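Local coordinates for protein taurine dioxygenase (Burkholderia xenovorans, PDB 5KEU) that probably acts as an iron- and 2-oxoglutarate-dependent dioxygenase of the TauD/TfdA family, and holds a magnesium ion in its metal site in this crystal, at residues P18-V22 against E46-I50; L157-L162 against H246-F252. All blocks are in the same frame, centred on the assembly; numbering follows the deposited sequence.

Interaction 1. Residues P18-V22 against E46-I50; sequences PSIQV and EVAQI
Glu46, in the first turn of helix 44-57, meets the residues leading into strand 21-24 in two ways. Its CB lies 4.1 Å from Ile20 CD1, and its chain, extended beyond CG, carries the carboxylate up to a water that bridges it to Ser19. That water donates to Glu46 OE2 and accepts from Ser19 OG at 2.9 Å.

One turn further on, Gln49 makes the direct polar link. With CG anti to the carbonyl carbon (chi1 -74°) and the chain extended beyond it, the side chain crosses that of Ile20 at a slant and brings its amide against the backbone of residues 19 and 20. Both ends of the amide are used, which should fix its rotation. Gln49 NE2 donates to Ser19 OG over 3.1 Å, the hydroxyl lying a little out of the amide plane, and also to Ser45 OG in the preceding turn. Gln49 OE1 accepts from the backbone N of Ile20 at 3.0 Å, with the N-H tilted from the carbonyl plane. A second water donates to both Gln49 OE1 and Ile20 O, so the glutamine oxygen serves both polar groups of the Ile20 backbone, one directly and one through the water.

Beside the polar links, Ile50 supplies the apolar part: its CG1 touches Ile20 CD1 at 3.8 Å, and the two side chains cross. The contact thus has the form of a helix laid beside the approach to an edge strand, polar toward the chain start and apolar toward the sheet. Ile50 also reaches Leu42 and Phe79 in flanking loops, while Ile20 packs on Leu33 of strand 31-34 and so ties helix 44-57 to the edge of the larger, mixed sheet.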
ATOM      1  N   PRO B  18      -5.486   6.918  30.797  1.00 69.42           N
ATOM      2  CA  PRO B  18      -5.121   7.525  29.512  1.00 62.10           C
ATOM      3  C   PRO B  18      -6.342   8.061  28.771  1.00 54.71           C
ATOM      4  O   PRO B  18      -7.162   7.281  28.296  1.00 54.47           O
ATOM      5  CB  PRO B  18      -4.477   6.363  28.738  1.00 58.76           C
ATOM      6  CG  PRO B  18      -4.771   5.098  29.559  1.00 64.87           C
ATOM      7  CD  PRO B  18      -5.732   5.476  30.654  1.00 70.52           C
ATOM      8  N   SER B  19      -6.461   9.385  28.678  1.00 50.40           N
ATOM      9  CA  SER B  19      -7.665   9.969  28.103  1.00 47.16           C
ATOM     10  C   SER B  19      -7.743   9.758  26.599  1.00 38.87           C
ATOM     11  O   SER B  19      -8.844   9.779  26.037  1.00 41.53           O
ATOM     12  CB  SER B  19      -7.743  11.467  28.434  1.00 46.90           C
ATOM     13  OG  SER B  19      -6.701  12.213  27.818  1.00 39.84           O
ATOM     14  N   ILE B  20      -6.616   9.540  25.934  1.00 27.91           N
ATOM     15  CA  ILE B  20      -6.591   9.432  24.482  1.00 26.15           C
ATOM     16  C   ILE B  20      -6.418   7.969  24.099  1.00 29.63           C
ATOM     17  O   ILE B  20      -5.391   7.348  24.396  1.00 28.93           O
ATOM     18  CB  ILE B  20      -5.495  10.313  23.871  1.00 25.01           C
ATOM     19  CG1 ILE B  20      -5.775  11.778  24.233  1.00 27.08           C
ATOM     20  CG2 ILE B  20      -5.460  10.108  22.369  1.00 24.54           C
ATOM     21  CD1 ILE B  20      -4.918  12.798  23.483  1.00 32.91           C
ATOM     22  N   GLN B  21      -7.435   7.422  23.445  1.00 24.54           N
ATOM     23  CA  GLN B  21      -7.384   6.056  22.948  1.00 29.00           C
ATOM     24  C   GLN B  21      -6.471   5.968  21.725  1.00 30.06           C
ATOM     25  O   GLN B  21      -6.612   6.762  20.790  1.00 26.82           O
ATOM     26  CB  GLN B  21      -8.807   5.607  22.612  1.00 31.49           C
ATOM     27  CG  GLN B  21      -8.944   4.333  21.813  1.00 39.02           C
ATOM     28  CD  GLN B  21     -10.366   4.143  21.304  1.00 47.29           C
ATOM     29  OE1 GLN B  21     -10.582   3.918  20.118  1.00 49.39           O
ATOM     30  NE2 GLN B  21     -11.341   4.250  22.200  1.00 55.65           N
ATOM     31  N   VAL B  22      -5.542   5.003  21.730  1.00 20.19           N
ATOM     32  CA  VAL B  22      -4.573   4.807  20.649  1.00 18.21           C
ATOM     33  C   VAL B  22      -4.871   3.469  19.976  1.00 23.15           C
ATOM     34  O   VAL B  22      -4.728   2.411  20.600  1.00 24.45           O
ATOM     35  CB  VAL B  22      -3.122   4.846  21.158  1.00 21.28           C
ATOM     36  CG1 VAL B  22      -2.126   4.553  19.998  1.00 16.15           C
ATOM     37  CG2 VAL B  22      -2.809   6.190  21.795  1.00 21.32           C
ATOM     38  N   GLU B  46      -2.648  15.885  27.244  1.00 25.83           N
ATOM     39  CA  GLU B  46      -3.040  15.516  25.886  1.00 26.18           C
ATOM     40  C   GLU B  46      -1.893  15.711  24.907  1.00 24.82           C
ATOM     41  O   GLU B  46      -1.666  14.867  24.028  1.00 21.67           O
ATOM     42  CB  GLU B  46      -4.265  16.326  25.468  1.00 23.86           C
ATOM     43  CG  GLU B  46      -5.501  15.971  26.289  1.00 27.02           C
ATOM     44  CD  GLU B  46      -6.654  16.922  26.055  1.00 30.37           C
ATOM     45  OE1 GLU B  46      -6.414  18.141  25.978  1.00 31.20           O
ATOM     46  OE2 GLU B  46      -7.802  16.451  25.934  1.00 29.78           O
ATOM     47  N   VAL B  47      -1.171  16.828  25.033  1.00 25.23           N
ATOM     48  CA  VAL B  47       0.012  17.060  24.205  1.00 22.92           C
ATOM     49  C   VAL B  47       1.000  15.915  24.370  1.00 23.01           C
ATOM     50  O   VAL B  47       1.504  15.357  23.389  1.00 20.59           O
ATOM     51  CB  VAL B  47       0.660  18.406  24.571  1.00 25.49           C
ATOM     52  CG1 VAL B  47       1.986  18.560  23.834  1.00 22.21           C
ATOM     53  CG2 VAL B  47      -0.296  19.552  24.244  1.00 26.05           C
ATOM     54  N   ALA B  48       1.287  15.545  25.622  1.00 20.54           N
ATOM     55  CA  ALA B  48       2.269  14.498  25.865  1.00 19.38           C
ATOM     56  C   ALA B  48       1.806  13.173  25.283  1.00 21.82           C
ATOM     57  O   ALA B  48       2.601  12.436  24.693  1.00 24.27           O
ATOM     58  CB  ALA B  48       2.530  14.363  27.361  1.00 22.51           C
ATOM     59  N   GLN B  49       0.516  12.859  25.428  1.00 22.44           N
ATOM     60  CA  GLN B  49       0.013  11.588  24.916  1.00 24.31           C
ATOM     61  C   GLN B  49       0.121  11.531  23.404  1.00 22.99           C
ATOM     62  O   GLN B  49       0.498  10.497  22.836  1.00 22.07           O
ATOM     63  CB  GLN B  49      -1.441  11.375  25.340  1.00 20.60           C
ATOM     64  CG  GLN B  49      -1.649  11.017  26.799  1.00 24.80           C
ATOM     65  CD  GLN B  49      -3.128  10.864  27.138  1.00 25.73           C
ATOM     66  OE1 GLN B  49      -3.776   9.898  26.728  1.00 29.52           O
ATOM     67  NE2 GLN B  49      -3.674  11.831  27.868  1.00 28.18           N
ATOM     68  N   ILE B  50      -0.229  12.631  22.731  1.00 19.69           N
ATOM     69  CA  ILE B  50      -0.140  12.654  21.276  1.00 19.30           C
ATOM     70  C   ILE B  50       1.311  12.547  20.841  1.00 19.95           C
ATOM     71  O   ILE B  50       1.647  11.790  19.921  1.00 19.74           O
ATOM     72  CB  ILE B  50      -0.817  13.923  20.728  1.00 18.24           C
ATOM     73  CG1 ILE B  50      -2.336  13.828  20.924  1.00 20.00           C
ATOM     74  CG2 ILE B  50      -0.447  14.141  19.275  1.00 16.57           C
ATOM     75  CD1 ILE B  50      -3.056  15.119  20.659  1.00 21.93           C
TER
HETATM   76  O   HOH W   1      -8.271  13.777  25.939  1.00 32.75           O
HETATM   77  O   HOH W   2      -2.605   7.995  24.965  1.00 28.54           O

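Interaction 2. Residues L157-L162 against H246-F252; sequences LAYEKL and HATRPEF. With FMT (formic acid), chain D.
The imidazole of His246 is held between Leu162 CD2 on one face and Phe252 CE2 on the other. Leu162 CD2 makes a CH-pi contact, 3.9 Å from the His246 ring centroid. At the imidazole edge, His246 NE2 donates to Ala158 O over 2.7 Å; the oxygen lies in the ring plane, and the N-H arrives tilted from the carbonyl plane. Ala158 O also accepts from Leu162 N, just past the helix end, so this carbonyl is gripped twice. The histidine reaches it because CG stands anti to its backbone N (chi1 176°).

Phe252 has Ala158 N over one face and Arg249 CB against the opposite one, while His246 CE1 lies in plane at its edge. Leu157 CD2 comes obliquely to 3.5 Å from Phe252 CD1, and CB and CG of Lys161 approach Phe252 CZ. Ala158 CB touches both Phe252 and Ala247, 4.1 Å from Ala247 CA.

Beyond its CB, Arg249 leads to a guanidinium group that holds Glu251 side-on in a salt bridge, Arg249 NE to Glu251 OE1 at 2.9 Å and NH1 to OE2. A formic acid molecule, probably from the crystallisation liquor, is weakly bonded to NH1.

The contact packs the C-terminal end of helix 233-247, and the loop and 3-10 segment that follow, against helix 155-161. Leu218 of strand 216-218 touches Leu162 and His246. Strands 150-154 and 253-256, which adjoin the two segments, are neighbours in the antiparallel sheet that also carries metal ligands His123 and His273, consistent with the family's double-stranded beta-helix (jelly-roll) core.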
ATOM      1  N   LEU B 157      12.190   1.183  11.222  1.00 12.18           N
ATOM      2  CA  LEU B 157      12.077  -0.248  10.973  1.00 13.04           C
ATOM      3  C   LEU B 157      12.882  -0.667   9.748  1.00 12.99           C
ATOM      4  O   LEU B 157      13.549  -1.714   9.755  1.00 10.68           O
ATOM      5  CB  LEU B 157      10.597  -0.613  10.785  1.00 12.53           C
ATOM      6  CG  LEU B 157      10.290  -2.071  10.510  1.00 17.50           C
ATOM      7  CD1 LEU B 157      10.732  -2.914  11.703  1.00 17.30           C
ATOM      8  CD2 LEU B 157       8.802  -2.201  10.242  1.00 20.82           C
ATOM      9  N   ALA B 158      12.814   0.123   8.669  1.00 11.83           N
ATOM     10  CA  ALA B 158      13.587  -0.211   7.482  1.00 14.45           C
ATOM     11  C   ALA B 158      15.066  -0.375   7.817  1.00 10.32           C
ATOM     12  O   ALA B 158      15.712  -1.313   7.341  1.00 11.04           O
ATOM     13  CB  ALA B 158      13.388   0.851   6.393  1.00 12.41           C
ATOM     14  N   TYR B 159      15.623   0.538   8.628  1.00 10.06           N
ATOM     15  CA  TYR B 159      17.020   0.398   9.031  1.00 10.65           C
ATOM     16  C   TYR B 159      17.225  -0.896   9.800  1.00 13.05           C
ATOM     17  O   TYR B 159      18.160  -1.660   9.528  1.00 13.51           O
ATOM     18  CB  TYR B 159      17.451   1.596   9.893  1.00 10.57           C
ATOM     19  CG  TYR B 159      18.857   1.446  10.459  1.00 12.44           C
ATOM     20  CD1 TYR B 159      19.067   0.878  11.723  1.00 12.97           C
ATOM     21  CD2 TYR B 159      19.973   1.865   9.730  1.00 13.68           C
ATOM     22  CE1 TYR B 159      20.361   0.721  12.234  1.00 16.44           C
ATOM     23  CE2 TYR B 159      21.269   1.718  10.235  1.00 11.77           C
ATOM     24  CZ  TYR B 159      21.450   1.162  11.493  1.00 14.68           C
ATOM     25  OH  TYR B 159      22.727   1.018  11.999  1.00 14.45           O
ATOM     26  N   GLU B 160      16.372  -1.147  10.793  1.00 11.81           N
ATOM     27  CA  GLU B 160      16.569  -2.313  11.643  1.00 15.86           C
ATOM     28  C   GLU B 160      16.481  -3.599  10.842  1.00 15.35           C
ATOM     29  O   GLU B 160      17.129  -4.592  11.197  1.00 12.73           O
ATOM     30  CB  GLU B 160      15.546  -2.314  12.780  1.00 17.20           C
ATOM     31  CG  GLU B 160      15.739  -1.165  13.778  1.00 18.35           C
ATOM     32  CD  GLU B 160      17.056  -1.276  14.550  1.00 29.26           C
ATOM     33  OE1 GLU B 160      17.503  -2.424  14.802  1.00 32.79           O
ATOM     34  OE2 GLU B 160      17.642  -0.225  14.901  1.00 23.14           O
ATOM     35  N   LYS B 161      15.711  -3.591   9.750  1.00 12.06           N
ATOM     36  CA  LYS B 161      15.516  -4.793   8.939  1.00 13.99           C
ATOM     37  C   LYS B 161      16.591  -5.007   7.882  1.00 17.63           C
ATOM     38  O   LYS B 161      16.626  -6.085   7.274  1.00 14.56           O
ATOM     39  CB  LYS B 161      14.150  -4.766   8.264  1.00 14.83           C
ATOM     40  CG  LYS B 161      12.984  -4.895   9.236  1.00 16.63           C
ATOM     41  CD  LYS B 161      12.858  -6.304   9.801  1.00 25.66           C
ATOM     42  CE  LYS B 161      11.504  -6.480  10.464  1.00 34.10           C
ATOM     43  NZ  LYS B 161      11.232  -7.910  10.782  1.00 43.10           N
ATOM     44  N   LEU B 162      17.467  -4.031   7.648  1.00 12.27           N
ATOM     45  CA  LEU B 162      18.699  -4.329   6.931  1.00 10.23           C
ATOM     46  C   LEU B 162      19.485  -5.370   7.717  1.00 11.80           C
ATOM     47  O   LEU B 162      19.420  -5.422   8.953  1.00 13.98           O
ATOM     48  CB  LEU B 162      19.565  -3.064   6.772  1.00 10.03           C
ATOM     49  CG  LEU B 162      19.021  -1.872   5.976  1.00 12.31           C
ATOM     50  CD1 LEU B 162      19.978  -0.664   6.117  1.00 12.44           C
ATOM     51  CD2 LEU B 162      18.883  -2.299   4.524  1.00 11.92           C
ATOM     52  N   HIS B 246      13.985  -1.737  -0.553  1.00  8.72           N
ATOM     53  CA  HIS B 246      13.848  -2.204   0.820  1.00 10.90           C
ATOM     54  C   HIS B 246      12.949  -1.275   1.636  1.00 12.41           C
ATOM     55  O   HIS B 246      12.080  -1.729   2.386  1.00 13.75           O
ATOM     56  CB  HIS B 246      15.245  -2.306   1.451  1.00 11.11           C
ATOM     57  CG  HIS B 246      15.219  -2.677   2.904  1.00 11.58           C
ATOM     58  ND1 HIS B 246      14.922  -3.952   3.339  1.00 13.21           N
ATOM     59  CD2 HIS B 246      15.410  -1.932   4.018  1.00  9.58           C
ATOM     60  CE1 HIS B 246      14.954  -3.981   4.663  1.00 14.07           C
ATOM     61  NE2 HIS B 246      15.238  -2.767   5.100  1.00 11.47           N
ATOM     62  N   ALA B 247      13.139   0.034   1.507  1.00  9.74           N
ATOM     63  CA  ALA B 247      12.432   0.964   2.377  1.00 13.55           C
ATOM     64  C   ALA B 247      10.939   1.002   2.096  1.00 11.13           C
ATOM     65  O   ALA B 247      10.189   1.543   2.914  1.00 12.37           O
ATOM     66  CB  ALA B 247      13.004   2.385   2.233  1.00 11.07           C
ATOM     67  N   THR B 248      10.500   0.476   0.953  1.00 11.39           N
ATOM     68  CA  THR B 248       9.100   0.513   0.575  1.00 13.52           C
ATOM     69  C   THR B 248       8.461  -0.873   0.628  1.00 13.30           C
ATOM     70  O   THR B 248       7.419  -1.084   0.003  1.00 13.54           O
ATOM     71  CB  THR B 248       8.930   1.148  -0.812  1.00 15.25           C
ATOM     72  OG1 THR B 248       9.719   0.443  -1.777  1.00 16.56           O
ATOM     73  CG2 THR B 248       9.386   2.614  -0.775  1.00 17.19           C
ATOM     74  N   ARG B 249       9.069  -1.818   1.353  1.00 11.38           N
ATOM     75  CA  ARG B 249       8.411  -3.099   1.605  1.00 12.57           C
ATOM     76  C   ARG B 249       7.000  -2.851   2.142  1.00 11.63           C
ATOM     77  O   ARG B 249       6.824  -2.039   3.061  1.00 13.55           O
ATOM     78  CB  ARG B 249       9.178  -3.943   2.645  1.00 15.39           C
ATOM     79  CG  ARG B 249      10.528  -4.538   2.225  1.00 16.45           C
ATOM     80  CD  ARG B 249      10.400  -5.586   1.125  1.00 13.51           C
ATOM     81  NE  ARG B 249       9.308  -6.498   1.433  1.00 13.88           N
ATOM     82  CZ  ARG B 249       8.578  -7.124   0.523  1.00 19.04           C
ATOM     83  NH1 ARG B 249       7.578  -7.909   0.914  1.00 14.80           N
ATOM     84  NH2 ARG B 249       8.855  -6.970  -0.773  1.00 17.10           N
ATOM     85  N   PRO B 250       5.995  -3.580   1.655  1.00 12.10           N
ATOM     86  CA  PRO B 250       4.618  -3.345   2.128  1.00 12.96           C
ATOM     87  C   PRO B 250       4.467  -3.500   3.627  1.00 11.94           C
ATOM     88  O   PRO B 250       3.684  -2.772   4.251  1.00 14.49           O
ATOM     89  CB  PRO B 250       3.797  -4.417   1.392  1.00 16.14           C
ATOM     90  CG  PRO B 250       4.683  -5.030   0.393  1.00 22.98           C
ATOM     91  CD  PRO B 250       6.106  -4.682   0.690  1.00 13.89           C
ATOM     92  N   GLU B 251       5.199  -4.443   4.226  1.00 15.17           N
ATOM     93  CA  GLU B 251       5.079  -4.657   5.667  1.00 13.18           C
ATOM     94  C   GLU B 251       5.655  -3.509   6.491  1.00 14.42           C
ATOM     95  O   GLU B 251       5.444  -3.486   7.706  1.00 15.56           O
ATOM     96  CB  GLU B 251       5.736  -6.003   6.058  1.00 13.67           C
ATOM     97  CG  GLU B 251       7.243  -6.117   5.736  1.00 17.05           C
ATOM     98  CD  GLU B 251       7.531  -6.706   4.352  1.00 19.58           C
ATOM     99  OE1 GLU B 251       8.656  -7.218   4.156  1.00 16.72           O
ATOM    100  OE2 GLU B 251       6.643  -6.673   3.459  1.00 15.37           O
ATOM    101  N   PHE B 252       6.339  -2.537   5.875  1.00 12.05           N
ATOM    102  CA  PHE B 252       6.789  -1.348   6.596  1.00 11.16           C
ATOM    103  C   PHE B 252       5.802  -0.186   6.480  1.00 13.92           C
ATOM    104  O   PHE B 252       6.083   0.892   7.009  1.00 11.14           O
ATOM    105  CB  PHE B 252       8.162  -0.848   6.089  1.00 13.50           C
ATOM    106  CG  PHE B 252       9.270  -1.883   6.097  1.00 14.18           C
ATOM    107  CD1 PHE B 252       9.195  -3.021   6.884  1.00 15.63           C
ATOM    108  CD2 PHE B 252      10.411  -1.682   5.328  1.00 13.11           C
ATOM    109  CE1 PHE B 252      10.231  -3.974   6.876  1.00 15.85           C
ATOM    110  CE2 PHE B 252      11.453  -2.617   5.320  1.00 15.93           C
ATOM    111  CZ  PHE B 252      11.359  -3.768   6.106  1.00 18.78           C
TER
HETATM  112  C   FMT D 402       6.431 -11.065   0.978  0.51 29.19           C
HETATM  113  O1  FMT D 402       5.711 -10.063   1.042  0.51 25.33           O
HETATM  114  O2  FMT D 402       7.163 -11.475   1.885  0.51 25.56           O

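Interactions 1 and 2 are separate points of packing in one chain: their centres are about 27 Å apart, their nearest atoms about 16 Å, and interaction 1 closes along the sequence before interaction 2 opens. Interaction 1 sits at the outer end of the seven-stranded sheet, its centre about 21 Å from the chain centre, and away from the metal site. In interaction 2 the side chain of Ala247 is about 11 Å from that of His123 and about 12 Å from that of His273, both magnesium ligands. Interaction 2 also borders the second subunit, where Arg249 packs on Leu116 of that chain, whereas no other chain of the assembly touches the segments of interaction 1.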